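Local coordinates for protein putative aspartate aminotransferase (Thermus thermophilus, PDB 1IUG) that probably catalyses pyridoxal-phosphate-dependent transamination, as a putative aspartate aminotransferase of the class-V family, at residues A[52-57]-A[196-201]. Numbering follows the deposited sequence.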
loop_
_atom_site.group_PDB
_atom_site.type_symbol
_atom_site.label_atom_id
_atom_site.label_comp_id
_atom_site.label_asym_id
_atom_site.label_seq_id
_atom_site.Cartn_x
_atom_site.Cartn_y
_atom_site.Cartn_z
ATOM N N GLU A 52 14.135 15.084 3.419
ATOM C CA GLU A 52 13.123 14.643 2.462
ATOM C C GLU A 52 12.112 13.691 3.083
ATOM O O GLU A 52 12.430 12.934 3.997
ATOM C CB GLU A 52 13.787 13.925 1.282
ATOM C CG GLU A 52 14.846 14.723 0.532
ATOM C CD GLU A 52 14.276 15.852 -0.314
ATOM O OE1 GLU A 52 13.061 15.855 -0.607
ATOM O OE2 GLU A 52 15.060 16.744 -0.699
ATOM N N VAL A 53 10.887 13.745 2.583
ATOM C CA VAL A 53 9.837 12.857 3.054
ATOM C C VAL A 53 9.411 12.009 1.861
ATOM O O VAL A 53 9.125 12.535 0.782
ATOM C CB VAL A 53 8.616 13.624 3.611
ATOM C CG1 VAL A 53 7.603 12.636 4.188
ATOM C CG2 VAL A 53 9.057 14.615 4.686
ATOM N N LEU A 54 9.454 10.693 2.036
ATOM C CA LEU A 54 9.068 9.771 0.976
ATOM C C LEU A 54 7.668 9.205 1.225
ATOM O O LEU A 54 7.323 8.851 2.356
ATOM C CB LEU A 54 10.090 8.637 0.868
ATOM C CG LEU A 54 11.506 9.074 0.477
ATOM C CD1 LEU A 54 12.458 7.896 0.531
ATOM C CD2 LEU A 54 11.493 9.700 -0.910
ATOM N N ILE A 55 6.860 9.175 0.169
ATOM C CA ILE A 55 5.501 8.652 0.232
ATOM C C ILE A 55 5.495 7.212 -0.276
ATOM O O ILE A 55 5.859 6.946 -1.425
ATOM C CB ILE A 55 4.542 9.483 -0.635
ATOM C CG1 ILE A 55 4.554 10.945 -0.174
ATOM C CG2 ILE A 55 3.134 8.891 -0.588
ATOM C CD1 ILE A 55 3.627 11.840 -0.959
ATOM N N LEU A 56 5.094 6.287 0.591
ATOM C CA LEU A 56 5.046 4.867 0.241
ATOM C C LEU A 56 3.612 4.368 0.234
ATOM O O LEU A 56 2.801 4.759 1.076
ATOM C CB LEU A 56 5.854 4.043 1.245
ATOM C CG LEU A 56 7.310 4.445 1.512
ATOM C CD1 LEU A 56 7.906 3.479 2.515
ATOM C CD2 LEU A 56 8.126 4.448 0.232
ATOM N N THR A 57 3.300 3.506 -0.723
ATOM C CA THR A 57 1.963 2.946 -0.821
ATOM C C THR A 57 1.921 1.677 0.021
ATOM O O THR A 57 2.496 0.650 -0.340
ATOM C CB THR A 57 1.580 2.684 -2.294
ATOM O OG1 THR A 57 1.545 3.937 -2.990
ATOM C CG2 THR A 57 0.204 2.027 -2.392
ATOM N N VAL A 196 8.122 8.075 5.199
ATOM C CA VAL A 196 9.445 7.959 5.790
ATOM C C VAL A 196 10.113 9.317 5.618
ATOM O O VAL A 196 10.350 9.773 4.492
ATOM C CB VAL A 196 10.320 6.883 5.105
ATOM C CG1 VAL A 196 11.692 6.834 5.774
ATOM C CG2 VAL A 196 9.659 5.521 5.194
ATOM N N ALA A 197 10.318 9.996 6.741
ATOM C CA ALA A 197 10.962 11.300 6.746
ATOM C C ALA A 197 12.424 11.088 7.113
ATOM O O ALA A 197 12.730 10.443 8.114
ATOM C CB ALA A 197 10.283 12.229 7.747
ATOM N N LEU A 198 13.315 11.624 6.284
ATOM C CA LEU A 198 14.752 11.500 6.488
ATOM C C LEU A 198 15.421 12.867 6.592
ATOM O O LEU A 198 15.295 13.701 5.693
ATOM C CB LEU A 198 15.379 10.725 5.322
ATOM C CG LEU A 198 14.858 9.310 5.049
ATOM C CD1 LEU A 198 15.220 8.882 3.645
ATOM C CD2 LEU A 198 15.407 8.337 6.081
ATOM N N SER A 199 16.138 13.085 7.689
ATOM C CA SER A 199 16.859 14.335 7.910
ATOM C C SER A 199 18.089 14.348 6.995
ATOM O O SER A 199 18.461 13.310 6.427
ATOM C CB SER A 199 17.311 14.428 9.374
ATOM O OG SER A 199 18.311 13.462 9.657
ATOM N N PRO A 200 18.725 15.524 6.822
ATOM C CA PRO A 200 19.917 15.616 5.965
ATOM C C PRO A 200 20.988 14.629 6.427
ATOM O O PRO A 200 21.641 13.974 5.617
ATOM C CB PRO A 200 20.360 17.067 6.166
ATOM C CG PRO A 200 19.048 17.781 6.356
ATOM C CD PRO A 200 18.323 16.858 7.307
ATOM N N ARG A 201 21.102 14.496 7.744
ATOM C CA ARG A 201 22.043 13.596 8.406
ATOM C C ARG A 201 21.794 12.163 7.905
ATOM O O ARG A 201 22.713 11.485 7.437
ATOM C CB ARG A 201 21.787 13.692 9.917
ATOM C CG ARG A 201 22.979 13.610 10.873
ATOM C CD ARG A 201 23.744 12.314 10.794
ATOM N NE ARG A 201 24.547 12.095 12.001
ATOM C CZ ARG A 201 24.114 11.475 13.097
ATOM N NH1 ARG A 201 22.878 11.004 13.160
ATOM N NH2 ARG A 201 24.931 11.288 14.121
#
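Strand 52-57, outermost within this chain in the seven-stranded mixed sheet of the pyridoxal-phosphate-dependent aminotransferase fold, pairs antiparallel with strand 193-198. Glu52 and Leu198 form one hydrogen-bonded pair, with Glu52 N to Leu198 O at 2.9 Å and Leu198 N to Glu52 O at 2.8 Å. The second of these bonds is almost straight, 176° at the hydrogen. Leu54 and Val196 form the next such pair: Leu54 N reaches Val196 O at 2.8 Å, and Val196 N reaches Leu54 O at 3.1 Å. Between them lies the non-hydrogen-bonded pair Val53 and Ala197. There CG2 of Val53 meets CB of Ala197 at 4.1 Å, and both touch Phe47. On the other face, CD1 of Leu56 meets CG2 of Val196 at 3.8 Å, the two side chains crossing at a slant. CG1 of Val196 is anti to the backbone N (chi1 179°), which puts CG2 beside that N, near Leu56. The carboxylate of Glu52 turns away from Leu198 and forms a salt bridge with Arg40. The backbone thus supplies the polar bonds between the strands, while the side chains that meet are apolar and buried, Val53 and Ala197 under helix 30-47 and Leu54 and Val196 against Leu215 of helix 215-222.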